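Local coordinates for protein putative agmatine deiminase (Streptococcus mutans, PDB 2EWO) that probably hydrolyses agmatine to N-carbamoylputrescine and ammonia, as a member of the guanidino-group modifying enzyme family, at residues A306-F311 with Y323-D328; K273-K278 with K332-E337; G111-V116 with Q364-T369; G14-G19 with F105-K110; V66-Y71 with I88-N93. All coordinates share one frame; numbering follows the deposited sequence.

The five contacts fall into two touching pairs and one apart. Contacts 1 and 2, with centres about 8 Å apart, share the loop-and-helix region around helix 328-338; D325 OD2 of contact 1 lies 2.8 Å from K278 N of contact 2, a probable hydrogen bond. Contacts 3 and 4, centres about 7 Å apart, meet through the neighbouring strands 104-107 and 113-119. Contact 5 lies about 23 Å from contact 3 between centres, yet both reach the sheet that runs from strand 86-90 to strand 364-367. In relatives the active site lies near the centre of the propeller, so the five contacts are probably arranged around it.

Contact 1. Residues A306-F311 with Y323-D328; sequences ASYLNF and YGDEND
The loop leading to strand 312-314 packs against the turn that opens helix 328-338, and two tyrosines, Y308 and Y323, join them by reaching past one another from opposite segments. Their rings meet obliquely, with centroids 5.3 Å apart and planes turned by 41°. Y323 CE2 sits over the rim of one face of the Y308 ring, while the A306 methyl covers the centre of a face of Y323, its CB 3.6 Å from the centroid in a CH-pi contact. Y323 OH donates to S307 O at the edge of its own ring; the modelled 2.4 Å between these two atoms is doubtful at this resolution. Y308, in the type I turn S307-N310 with CG anti to the carbonyl carbon (chi1 -65°), reaches to the D325-D328 turn, where its OH bonds to the anti lone pair of D328 OD1 at 3.3 Å. The same hydroxyl lies against D325 CB, but the D325 carboxylate is engaged by the backbone N atoms of K278 and E279. N327 N donates to D325 OD2 at 2.9 Å, approaching from above the carboxylate plane. This is an Asx turn within a type I beta turn, leading into a helix.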
# COMPACT_ATOMS: atom_id res chain seq x y z
N ALA A 306 -6.21 16.39 -28.96
CA ALA A 306 -6.50 17.68 -28.32
C ALA A 306 -7.79 18.22 -28.94
O ALA A 306 -7.75 18.98 -29.91
CB ALA A 306 -5.34 18.66 -28.53
N SER A 307 -8.93 17.81 -28.39
CA SER A 307 -10.25 18.21 -28.89
C SER A 307 -10.93 19.24 -27.98
O SER A 307 -10.91 19.10 -26.75
CB SER A 307 -11.12 16.96 -29.04
OG SER A 307 -12.39 17.24 -29.60
N TYR A 308 -11.54 20.26 -28.58
CA TYR A 308 -12.23 21.30 -27.81
C TYR A 308 -13.63 20.83 -27.40
O TYR A 308 -14.29 21.45 -26.58
CB TYR A 308 -12.34 22.60 -28.64
CG TYR A 308 -11.02 23.27 -28.97
CD1 TYR A 308 -10.26 23.89 -27.98
CD2 TYR A 308 -10.50 23.24 -30.27
CE1 TYR A 308 -9.01 24.46 -28.27
CE2 TYR A 308 -9.26 23.81 -30.58
CZ TYR A 308 -8.52 24.41 -29.57
OH TYR A 308 -7.28 24.96 -29.85
N LEU A 309 -14.06 19.71 -27.97
CA LEU A 309 -15.36 19.16 -27.67
C LEU A 309 -15.34 18.55 -26.27
O LEU A 309 -16.38 18.20 -25.70
CB LEU A 309 -15.72 18.10 -28.72
CG LEU A 309 -17.21 17.92 -29.05
CD1 LEU A 309 -17.92 17.21 -27.91
CD2 LEU A 309 -17.84 19.27 -29.34
N ASN A 310 -14.13 18.43 -25.71
CA ASN A 310 -13.94 17.88 -24.37
C ASN A 310 -14.15 18.97 -23.32
O ASN A 310 -13.22 19.35 -22.61
CB ASN A 310 -12.51 17.31 -24.24
CG ASN A 310 -12.43 15.85 -24.63
OD1 ASN A 310 -12.67 14.96 -23.81
ND2 ASN A 310 -12.11 15.59 -25.90
N PHE A 311 -15.38 19.46 -23.23
CA PHE A 311 -15.70 20.49 -22.25
C PHE A 311 -16.78 20.00 -21.28
O PHE A 311 -17.61 19.13 -21.61
CB PHE A 311 -16.13 21.80 -22.97
CG PHE A 311 -17.26 21.62 -23.96
CD1 PHE A 311 -18.58 21.66 -23.53
CD2 PHE A 311 -16.99 21.32 -25.30
CE1 PHE A 311 -19.62 21.40 -24.41
CE2 PHE A 311 -18.03 21.06 -26.18
CZ PHE A 311 -19.34 21.09 -25.74
N TYR A 323 -5.35 24.47 -25.18
CA TYR A 323 -4.03 23.88 -25.44
C TYR A 323 -2.95 24.88 -25.86
O TYR A 323 -1.75 24.59 -25.81
CB TYR A 323 -4.16 22.80 -26.51
CG TYR A 323 -5.35 21.89 -26.31
CD1 TYR A 323 -5.45 21.08 -25.18
CD2 TYR A 323 -6.39 21.87 -27.23
CE1 TYR A 323 -6.57 20.25 -24.98
CE2 TYR A 323 -7.51 21.05 -27.05
CZ TYR A 323 -7.60 20.25 -25.93
OH TYR A 323 -8.71 19.46 -25.76
N GLY A 324 -3.37 26.08 -26.26
CA GLY A 324 -2.40 27.06 -26.71
C GLY A 324 -2.21 26.88 -28.20
O GLY A 324 -1.10 26.96 -28.74
N ASP A 325 -3.34 26.61 -28.87
CA ASP A 325 -3.39 26.39 -30.30
C ASP A 325 -3.78 27.69 -31.00
O ASP A 325 -4.13 28.68 -30.35
CB ASP A 325 -4.41 25.29 -30.61
CG ASP A 325 -4.43 24.90 -32.07
OD1 ASP A 325 -3.50 24.20 -32.51
OD2 ASP A 325 -5.38 25.29 -32.78
N GLU A 326 -3.71 27.67 -32.33
CA GLU A 326 -4.05 28.82 -33.16
C GLU A 326 -5.56 29.04 -33.12
O GLU A 326 -6.03 30.15 -32.88
CB GLU A 326 -3.56 28.56 -34.60
CG GLU A 326 -3.66 29.75 -35.56
CD GLU A 326 -2.91 29.53 -36.87
OE1 GLU A 326 -3.08 28.46 -37.49
OE2 GLU A 326 -2.15 30.44 -37.29
N ASN A 327 -6.33 27.97 -33.33
CA ASN A 327 -7.78 28.05 -33.30
C ASN A 327 -8.30 27.90 -31.88
O ASN A 327 -9.36 27.32 -31.64
CB ASN A 327 -8.39 26.97 -34.20
CG ASN A 327 -8.65 27.46 -35.61
OD1 ASN A 327 -8.74 26.67 -36.56
ND2 ASN A 327 -8.79 28.78 -35.76
N ASP A 328 -7.54 28.45 -30.93
CA ASP A 328 -7.89 28.38 -29.50
C ASP A 328 -8.95 29.41 -29.10
O ASP A 328 -10.05 29.04 -28.66
CB ASP A 328 -6.61 28.56 -28.66
CG ASP A 328 -6.72 27.95 -27.26
OD1 ASP A 328 -7.09 26.76 -27.15
OD2 ASP A 328 -6.41 28.67 -26.28

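Contact 2. Residues K273-K278 with K332-E337; sequences KMCVTK and KQQVQE
Helix 328-338 packs against the start of the loop segment K273-K278, at K273-C275, and Q334, M274 and V335 supply most of the buried surface. Q334 contributes the largest share. Its CB points at the segment, and from there the chain runs out to place the amide against the backbone. Q334 OE1 comes within 2.7 Å of C275 N and Q334 NE2 within 3.0 Å of K273 O, but neither pair has the angle of a hydrogen bond. Q334 OE1 also lies close to another acceptor, K273 O, so the modelled amide placement should not be read as bonding. C275 CB adds a looser touch, 3.6 Å from Q334 OE1, and its side chain also meets L330 and A331 on the same helix. The backbone of M274 is itself held by hydrogen bonds to C237 and Y239, which ties the segment to strand 234-237 and its end. M274, a selenomethionine, starts anti to its backbone nitrogen (chi1 -174°) and then curls at chi2 (67°) and chi3 (66°), bringing its tip back to the helix, where M338 lies beside it. V335, which also packs on V344 of strand 343-347, receives that tip on one methyl: V335 CG1 is 3.6 Å from M274 SE and 3.3 Å from M274 CE.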
# COMPACT_ATOMS: atom_id res chain seq x y z
N LYS A 273 -21.07 23.97 -34.67
CA LYS A 273 -19.72 23.76 -35.15
C LYS A 273 -18.63 24.18 -34.18
O LYS A 273 -18.54 25.34 -33.79
CB LYS A 273 -19.52 24.46 -36.49
CG LYS A 273 -20.09 23.72 -37.69
CD LYS A 273 -19.60 24.37 -38.98
CE LYS A 273 -20.16 23.69 -40.22
NZ LYS A 273 -19.61 24.31 -41.46
N MSE A 274 -17.81 23.21 -33.80
CA MSE A 274 -16.68 23.45 -32.91
C MSE A 274 -15.46 23.39 -33.82
O MSE A 274 -15.53 22.84 -34.92
CB MSE A 274 -16.61 22.33 -31.85
CG MSE A 274 -15.55 22.53 -30.76
SE MSE A 274 -15.91 24.05 -29.55
CE MSE A 274 -17.53 23.36 -28.71
N CYS A 275 -14.34 23.95 -33.39
CA CYS A 275 -13.14 23.92 -34.21
C CYS A 275 -12.16 22.90 -33.64
O CYS A 275 -12.31 22.44 -32.51
CB CYS A 275 -12.47 25.29 -34.24
SG CYS A 275 -11.71 25.74 -32.68
N VAL A 276 -11.16 22.57 -34.45
CA VAL A 276 -10.12 21.63 -34.06
C VAL A 276 -8.78 22.37 -34.08
O VAL A 276 -8.62 23.34 -34.81
CB VAL A 276 -10.04 20.42 -35.04
CG1 VAL A 276 -11.24 19.50 -34.85
CG2 VAL A 276 -9.97 20.90 -36.48
N THR A 277 -7.83 21.91 -33.27
CA THR A 277 -6.52 22.56 -33.24
C THR A 277 -5.92 22.57 -34.65
O THR A 277 -6.34 21.81 -35.52
CB THR A 277 -5.56 21.82 -32.28
OG1 THR A 277 -5.59 20.41 -32.56
CG2 THR A 277 -5.96 22.05 -30.84
N LYS A 278 -4.96 23.46 -34.88
CA LYS A 278 -4.31 23.57 -36.18
C LYS A 278 -2.91 22.96 -36.00
O LYS A 278 -2.18 22.73 -36.97
CB LYS A 278 -4.21 25.04 -36.61
CG LYS A 278 -3.95 25.29 -38.11
CD LYS A 278 -5.21 25.12 -38.99
CE LYS A 278 -5.50 23.66 -39.34
NZ LYS A 278 -4.46 23.02 -40.20
N LYS A 332 -13.28 29.27 -27.69
CA LYS A 332 -13.95 29.97 -26.60
C LYS A 332 -15.10 30.82 -27.14
O LYS A 332 -16.11 31.01 -26.46
CB LYS A 332 -12.96 30.85 -25.84
CG LYS A 332 -13.57 31.54 -24.63
CD LYS A 332 -12.55 32.42 -23.92
CE LYS A 332 -13.19 33.16 -22.74
NZ LYS A 332 -12.23 34.07 -22.07
N GLN A 333 -14.93 31.33 -28.36
CA GLN A 333 -15.95 32.15 -29.01
C GLN A 333 -17.10 31.26 -29.44
O GLN A 333 -18.27 31.56 -29.16
CB GLN A 333 -15.38 32.86 -30.25
CG GLN A 333 -16.43 33.51 -31.18
CD GLN A 333 -15.82 34.16 -32.43
OE1 GLN A 333 -16.51 34.38 -33.44
NE2 GLN A 333 -14.52 34.46 -32.38
N GLN A 334 -16.77 30.17 -30.11
CA GLN A 334 -17.79 29.24 -30.58
C GLN A 334 -18.67 28.72 -29.45
O GLN A 334 -19.91 28.80 -29.54
CB GLN A 334 -17.15 28.05 -31.31
CG GLN A 334 -16.35 28.44 -32.54
CD GLN A 334 -16.29 27.33 -33.58
OE1 GLN A 334 -15.81 26.22 -33.31
NE2 GLN A 334 -16.79 27.63 -34.78
N VAL A 335 -18.04 28.21 -28.39
CA VAL A 335 -18.76 27.67 -27.23
C VAL A 335 -19.64 28.74 -26.58
O VAL A 335 -20.71 28.44 -26.04
CB VAL A 335 -17.78 27.12 -26.14
CG1 VAL A 335 -16.96 25.97 -26.70
CG2 VAL A 335 -16.88 28.22 -25.62
N GLN A 336 -19.17 29.98 -26.68
CA GLN A 336 -19.87 31.14 -26.14
C GLN A 336 -21.23 31.29 -26.83
O GLN A 336 -22.24 31.55 -26.18
CB GLN A 336 -19.00 32.38 -26.36
CG GLN A 336 -19.38 33.56 -25.53
CD GLN A 336 -19.58 33.19 -24.09
OE1 GLN A 336 -20.56 32.53 -23.74
NE2 GLN A 336 -18.66 33.62 -23.23
N GLU A 337 -21.22 31.10 -28.15
CA GLU A 337 -22.43 31.20 -28.97
C GLU A 337 -23.47 30.19 -28.47
O GLU A 337 -24.61 30.55 -28.16
CB GLU A 337 -22.14 30.86 -30.45
CG GLU A 337 -20.86 31.46 -31.06
CD GLU A 337 -20.80 32.98 -31.02
OE1 GLU A 337 -21.79 33.62 -31.46
OE2 GLU A 337 -19.76 33.52 -30.58

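Contact 3. Residues G111-V116 with Q364-T369; sequences GDLRAV and QQQPAT
L113 carries this contact, its two methyls dividing between P367 and Q366. With CG opposite the backbone nitrogen (chi1 174°) and chi2 at 68°, the isobutyl group reaches across to the other strand: L113 CD1 approaches P367 O at 4.1 Å and, more loosely, P367 CG at 4.5 Å. L113 CD2 turns to the aliphatic stem of Q366, where it is 4.1 Å from Q366 CG; the two side chains cross at about a right angle, and the glutamine chain runs on extended beyond that point. The strands belong to different sheets, 113-119 pairing with 104-107 and 364-367 with 24-29, and F105 packs on both L113 and P367. Such side-chain packing between sheets is consistent with adjoining blades of the family's alpha/beta propeller. Farther along, T369 OG1 is modelled 2.0 Å from G111 O, too close to be trusted.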
# COMPACT_ATOMS: atom_id res chain seq x y z
N GLY A 111 -37.24 13.97 -6.77
CA GLY A 111 -36.30 14.19 -5.68
C GLY A 111 -35.27 13.09 -5.48
O GLY A 111 -34.11 13.38 -5.18
N ASP A 112 -35.69 11.84 -5.65
CA ASP A 112 -34.81 10.69 -5.47
C ASP A 112 -33.62 10.70 -6.46
O ASP A 112 -33.76 11.13 -7.60
CB ASP A 112 -35.61 9.37 -5.63
CG ASP A 112 -36.90 9.34 -4.77
OD1 ASP A 112 -37.04 10.16 -3.83
OD2 ASP A 112 -37.77 8.48 -5.05
N LEU A 113 -32.46 10.23 -6.00
CA LEU A 113 -31.26 10.16 -6.84
C LEU A 113 -30.72 8.74 -6.84
O LEU A 113 -30.30 8.23 -5.81
CB LEU A 113 -30.17 11.11 -6.32
CG LEU A 113 -28.82 11.00 -7.03
CD1 LEU A 113 -28.94 11.49 -8.46
CD2 LEU A 113 -27.76 11.80 -6.29
N ARG A 114 -30.75 8.11 -8.01
CA ARG A 114 -30.27 6.75 -8.17
C ARG A 114 -28.98 6.79 -9.00
O ARG A 114 -28.34 7.83 -9.09
CB ARG A 114 -31.32 5.94 -8.91
CG ARG A 114 -31.70 4.67 -8.24
CD ARG A 114 -32.94 4.82 -7.39
NE ARG A 114 -33.87 3.75 -7.73
CZ ARG A 114 -34.79 3.26 -6.91
NH1 ARG A 114 -34.92 3.74 -5.68
NH2 ARG A 114 -35.57 2.26 -7.32
N ALA A 115 -28.60 5.66 -9.60
CA ALA A 115 -27.39 5.60 -10.44
C ALA A 115 -27.21 4.25 -11.13
O ALA A 115 -27.79 3.24 -10.72
CB ALA A 115 -26.14 5.91 -9.61
N VAL A 116 -26.42 4.22 -12.19
CA VAL A 116 -26.17 2.98 -12.91
C VAL A 116 -24.68 2.75 -12.96
O VAL A 116 -23.94 3.53 -13.56
CB VAL A 116 -26.74 3.02 -14.35
CG1 VAL A 116 -26.40 4.34 -15.00
CG2 VAL A 116 -26.15 1.88 -15.17
N GLN A 364 -17.06 14.25 -13.58
CA GLN A 364 -18.33 13.55 -13.49
C GLN A 364 -19.24 14.35 -12.56
O GLN A 364 -18.98 14.46 -11.36
CB GLN A 364 -18.10 12.15 -12.92
CG GLN A 364 -19.40 11.38 -12.66
CD GLN A 364 -20.21 11.15 -13.93
OE1 GLN A 364 -19.72 10.53 -14.87
NE2 GLN A 364 -21.45 11.61 -14.02
N GLN A 365 -20.28 14.90 -13.13
CA GLN A 365 -21.21 15.74 -12.37
C GLN A 365 -22.39 14.93 -11.85
O GLN A 365 -22.83 13.95 -12.47
CB GLN A 365 -21.70 16.90 -13.25
CG GLN A 365 -22.93 16.56 -14.07
CD GLN A 365 -22.67 15.49 -15.14
OE1 GLN A 365 -21.52 15.25 -15.50
NE2 GLN A 365 -23.68 14.82 -15.66
N GLN A 366 -22.85 15.40 -10.70
CA GLN A 366 -23.98 14.82 -9.96
C GLN A 366 -25.17 15.79 -10.04
O GLN A 366 -25.09 16.93 -9.55
CB GLN A 366 -23.55 14.60 -8.50
CG GLN A 366 -24.71 14.25 -7.57
CD GLN A 366 -24.34 14.41 -6.09
OE1 GLN A 366 -25.19 14.23 -5.22
NE2 GLN A 366 -23.11 14.75 -5.75
N PRO A 367 -26.29 15.40 -10.66
CA PRO A 367 -27.47 16.26 -10.78
C PRO A 367 -28.09 16.55 -9.42
O PRO A 367 -28.35 15.59 -8.64
CB PRO A 367 -28.45 15.44 -11.58
CG PRO A 367 -27.80 14.10 -11.88
CD PRO A 367 -26.43 14.08 -11.28
N ALA A 368 -28.33 17.84 -9.15
CA ALA A 368 -28.96 18.28 -7.86
C ALA A 368 -30.36 17.66 -7.73
O ALA A 368 -30.87 17.04 -8.67
CB ALA A 368 -29.08 19.80 -7.82
N THR A 369 -30.98 17.83 -6.57
CA THR A 369 -32.29 17.20 -6.34
C THR A 369 -33.35 18.06 -5.59
O THR A 369 -34.26 18.63 -6.20
CB THR A 369 -32.13 15.90 -5.54
OG1 THR A 369 -33.29 15.09 -5.69
CG2 THR A 369 -31.93 16.13 -4.04

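Contact 4. Residues G14-G19 with F105-K110; sequences GFRMPG and FLVNDK
Strand 104-107, an outermost strand of its four-stranded sheet, is crossed by the loop G14-G19, which follows helix 10-13. The tight part centres on F15. N108 CB sits over the middle of one face of its ring, 3.6 Å from the centroid, a CH-pi contact in which the N108 amide plane is only 13° from the ring plane. L106 closes in next to it, its CB 3.9 Å from F15 CB. A backbone bond joins the two segments, R16 N donating to V107 O at 2.9 Å; the same oxygen takes a CA-H...O contact from F15 CA. Beyond this the packing thins: L106 CD2 lies 3.6 Å from M17 N and 4.2 Å from M17 CB, and P18 CD is 4.0 Å from V107 CG1, the proline also meeting P367. The more open side is charged, with D109 exposed on the turn after the strand. R16 crosses it at about a right angle, having turned at chi3 (-83°), while its NE and NH2 are taken by G169 O and E22. R16 NH1 forms a salt bridge with D109 OD1 at 2.7 Å, the oxygen coming in at the edge of the guanidinium.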
# COMPACT_ATOMS: atom_id res chain seq x y z
N GLY A 14 -38.65 4.25 -13.22
CA GLY A 14 -38.94 5.65 -13.46
C GLY A 14 -37.77 6.59 -13.21
O GLY A 14 -37.92 7.59 -12.51
N PHE A 15 -36.60 6.26 -13.75
CA PHE A 15 -35.42 7.11 -13.61
C PHE A 15 -34.83 7.33 -14.99
O PHE A 15 -35.10 6.56 -15.92
CB PHE A 15 -34.38 6.48 -12.69
CG PHE A 15 -34.75 6.50 -11.24
CD1 PHE A 15 -35.83 5.74 -10.77
CD2 PHE A 15 -34.03 7.25 -10.32
CE1 PHE A 15 -36.17 5.72 -9.42
CE2 PHE A 15 -34.36 7.25 -8.97
CZ PHE A 15 -35.44 6.48 -8.52
N ARG A 16 -34.03 8.38 -15.13
CA ARG A 16 -33.43 8.73 -16.42
C ARG A 16 -32.22 9.63 -16.27
O ARG A 16 -32.25 10.61 -15.53
CB ARG A 16 -34.46 9.46 -17.30
CG ARG A 16 -35.25 10.54 -16.55
CD ARG A 16 -36.05 11.45 -17.47
NE ARG A 16 -35.23 12.53 -18.02
CZ ARG A 16 -34.81 13.59 -17.32
NH1 ARG A 16 -35.15 13.72 -16.05
NH2 ARG A 16 -34.05 14.51 -17.89
N MSE A 17 -31.15 9.30 -16.99
CA MSE A 17 -29.96 10.12 -16.95
C MSE A 17 -30.37 11.47 -17.53
O MSE A 17 -30.69 11.57 -18.72
CB MSE A 17 -28.85 9.51 -17.80
CG MSE A 17 -27.63 10.42 -17.96
SE MSE A 17 -26.18 9.68 -19.07
CE MSE A 17 -24.67 10.69 -18.35
N PRO A 18 -30.36 12.53 -16.69
CA PRO A 18 -30.73 13.89 -17.07
C PRO A 18 -29.61 14.50 -17.88
O PRO A 18 -28.46 14.12 -17.72
CB PRO A 18 -30.87 14.57 -15.72
CG PRO A 18 -29.69 14.01 -15.00
CD PRO A 18 -29.83 12.52 -15.31
N GLY A 19 -29.95 15.46 -18.73
CA GLY A 19 -28.95 16.11 -19.55
C GLY A 19 -27.82 16.74 -18.77
O GLY A 19 -28.02 17.38 -17.73
N PHE A 105 -25.17 8.81 -12.67
CA PHE A 105 -26.39 9.08 -11.91
C PHE A 105 -27.72 9.07 -12.68
O PHE A 105 -27.76 9.10 -13.91
CB PHE A 105 -26.24 10.39 -11.18
CG PHE A 105 -25.02 10.45 -10.33
CD1 PHE A 105 -23.81 10.89 -10.85
CD2 PHE A 105 -25.07 10.07 -9.00
CE1 PHE A 105 -22.66 10.95 -10.06
CE2 PHE A 105 -23.93 10.13 -8.20
CZ PHE A 105 -22.72 10.57 -8.74
N LEU A 106 -28.81 8.99 -11.93
CA LEU A 106 -30.13 8.97 -12.51
C LEU A 106 -31.04 9.83 -11.65
O LEU A 106 -30.63 10.32 -10.60
CB LEU A 106 -30.67 7.54 -12.56
CG LEU A 106 -29.85 6.49 -13.31
CD1 LEU A 106 -30.39 5.12 -13.00
CD2 LEU A 106 -29.88 6.76 -14.81
N VAL A 107 -32.28 10.00 -12.09
CA VAL A 107 -33.22 10.80 -11.33
C VAL A 107 -34.64 10.41 -11.73
O VAL A 107 -34.88 10.03 -12.87
CB VAL A 107 -32.97 12.30 -11.59
CG1 VAL A 107 -33.11 12.59 -13.07
CG2 VAL A 107 -33.94 13.13 -10.76
N ASN A 108 -35.55 10.48 -10.78
CA ASN A 108 -36.94 10.12 -11.02
C ASN A 108 -37.82 11.37 -11.15
O ASN A 108 -39.04 11.29 -11.28
CB ASN A 108 -37.44 9.21 -9.89
CG ASN A 108 -37.34 9.86 -8.51
OD1 ASN A 108 -36.39 10.57 -8.21
ND2 ASN A 108 -38.33 9.60 -7.67
N ASP A 109 -37.16 12.53 -11.10
CA ASP A 109 -37.82 13.82 -11.23
C ASP A 109 -38.81 14.04 -10.09
O ASP A 109 -39.79 14.76 -10.24
CB ASP A 109 -38.55 13.90 -12.58
CG ASP A 109 -37.60 13.69 -13.78
OD1 ASP A 109 -36.52 14.33 -13.80
OD2 ASP A 109 -37.96 12.89 -14.69
N LYS A 110 -38.52 13.42 -8.96
CA LYS A 110 -39.38 13.52 -7.78
C LYS A 110 -38.53 13.72 -6.54
O LYS A 110 -39.03 13.65 -5.41
CB LYS A 110 -40.17 12.23 -7.64
CG LYS A 110 -40.97 11.87 -8.86
CD LYS A 110 -41.12 10.38 -8.95
CE LYS A 110 -42.42 9.97 -9.65
NZ LYS A 110 -43.62 10.08 -8.76

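Contact 5. Residues V66-Y71 with I88-N93; sequences VPPLQY and IIEMTN
This is a buried parallel strand pairing, at the ends of strands 62-66 and 86-90, that doubles as part of a subunit interface. V66 straddles E90: V66 N donates to I89 O at 3.1 Å, and M91 N returns a nearly straight bond to V66 O at 2.9 Å (N-H...O 171°). Past the bridge the chain turns through two prolines. The P67 ring lies against the N93 amide, with P67 CG 3.4 Å from N93 ND2, while P68 CD meets T92 CG2 at 3.6 Å. P68 CG lies beside the E90 carboxylate, the two side chains crossing at about a right angle. E90 runs out extended, and its OE1 reaches a second subunit, forming a salt bridge with K143 there and accepting from T92 N of that same neighbouring chain. Y71, the first residue of helix 71-79, lays its ring beside the strand. Its CG stands opposite the backbone nitrogen (chi1 -174°), which carries Y71 CE2 to 3.5 Å from I88 CG2 and brings E90 N up to the ring edge at 3.6 Å from that same CE2. Adjacent parallel strands 62-66 and 86-90 joined through helix 71-79 make a beta-alpha-beta crossover.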
# COMPACT_ATOMS: atom_id res chain seq x y z
N VAL A 66 -8.71 11.74 -3.93
CA VAL A 66 -7.34 11.33 -4.22
C VAL A 66 -6.85 10.13 -3.41
O VAL A 66 -7.26 9.91 -2.26
CB VAL A 66 -6.35 12.53 -4.05
CG1 VAL A 66 -7.01 13.80 -4.55
CG2 VAL A 66 -5.89 12.68 -2.61
N PRO A 67 -6.00 9.30 -4.05
CA PRO A 67 -5.45 8.13 -3.39
C PRO A 67 -4.81 8.60 -2.11
O PRO A 67 -4.35 9.73 -2.05
CB PRO A 67 -4.43 7.62 -4.41
CG PRO A 67 -5.15 7.85 -5.68
CD PRO A 67 -5.72 9.25 -5.49
N PRO A 68 -4.78 7.74 -1.08
CA PRO A 68 -4.22 7.95 0.25
C PRO A 68 -2.78 8.45 0.28
O PRO A 68 -2.37 9.13 1.22
CB PRO A 68 -4.35 6.58 0.88
CG PRO A 68 -5.62 6.08 0.26
CD PRO A 68 -5.43 6.42 -1.17
N LEU A 69 -2.02 8.11 -0.76
CA LEU A 69 -0.61 8.51 -0.85
C LEU A 69 -0.36 9.96 -1.26
O LEU A 69 0.69 10.52 -0.95
CB LEU A 69 0.10 7.58 -1.82
CG LEU A 69 0.22 6.15 -1.32
CD1 LEU A 69 0.74 5.28 -2.43
CD2 LEU A 69 1.13 6.12 -0.11
N GLN A 70 -1.30 10.54 -1.99
CA GLN A 70 -1.19 11.92 -2.44
C GLN A 70 -2.33 12.73 -1.84
O GLN A 70 -2.83 13.65 -2.48
CB GLN A 70 -1.30 12.02 -3.97
CG GLN A 70 -0.22 11.33 -4.78
CD GLN A 70 -0.16 9.83 -4.55
OE1 GLN A 70 -1.17 9.12 -4.70
NE2 GLN A 70 1.02 9.33 -4.20
N TYR A 71 -2.77 12.37 -0.64
CA TYR A 71 -3.88 13.08 0.00
C TYR A 71 -3.40 14.37 0.65
O TYR A 71 -3.81 15.46 0.26
CB TYR A 71 -4.54 12.18 1.03
CG TYR A 71 -5.79 12.75 1.66
CD1 TYR A 71 -5.72 13.57 2.79
CD2 TYR A 71 -7.04 12.46 1.14
CE1 TYR A 71 -6.89 14.06 3.39
CE2 TYR A 71 -8.20 12.95 1.74
CZ TYR A 71 -8.11 13.74 2.86
OH TYR A 71 -9.26 14.15 3.47
N ILE A 88 -11.72 17.36 -0.32
CA ILE A 88 -10.84 16.27 -0.70
C ILE A 88 -11.22 15.00 0.04
O ILE A 88 -11.03 14.91 1.26
CB ILE A 88 -9.36 16.59 -0.37
CG1 ILE A 88 -8.90 17.86 -1.11
CG2 ILE A 88 -8.50 15.44 -0.77
CD1 ILE A 88 -9.45 19.17 -0.56
N ILE A 89 -11.79 14.02 -0.66
CA ILE A 89 -12.16 12.75 -0.03
C ILE A 89 -11.15 11.69 -0.44
O ILE A 89 -10.70 11.67 -1.59
CB ILE A 89 -13.59 12.23 -0.43
CG1 ILE A 89 -13.73 12.14 -1.95
CG2 ILE A 89 -14.66 13.13 0.17
CD1 ILE A 89 -13.80 13.50 -2.63
N GLU A 90 -10.78 10.82 0.49
CA GLU A 90 -9.81 9.77 0.19
C GLU A 90 -10.40 8.68 -0.69
O GLU A 90 -11.42 8.09 -0.33
CB GLU A 90 -9.31 9.13 1.46
CG GLU A 90 -8.14 8.24 1.21
CD GLU A 90 -8.06 7.12 2.20
OE1 GLU A 90 -7.97 7.41 3.41
OE2 GLU A 90 -8.10 5.95 1.77
N MSE A 91 -9.76 8.41 -1.82
CA MSE A 91 -10.24 7.35 -2.72
C MSE A 91 -9.13 6.82 -3.62
O MSE A 91 -8.45 7.61 -4.27
CB MSE A 91 -11.38 7.87 -3.57
CG MSE A 91 -12.12 6.77 -4.28
SE MSE A 91 -13.76 7.36 -5.16
CE MSE A 91 -14.59 8.35 -3.71
N THR A 92 -8.95 5.50 -3.65
CA THR A 92 -7.92 4.86 -4.49
C THR A 92 -8.41 4.68 -5.93
O THR A 92 -9.60 4.48 -6.17
CB THR A 92 -7.51 3.45 -3.98
OG1 THR A 92 -8.61 2.55 -4.13
CG2 THR A 92 -7.10 3.49 -2.53
N ASN A 93 -7.48 4.72 -6.88
CA ASN A 93 -7.81 4.54 -8.29
C ASN A 93 -6.54 4.21 -9.05
O ASN A 93 -5.46 4.66 -8.67
CB ASN A 93 -8.40 5.81 -8.88
CG ASN A 93 -7.40 6.96 -8.87
OD1 ASN A 93 -6.40 6.92 -9.60
ND2 ASN A 93 -7.66 7.97 -8.04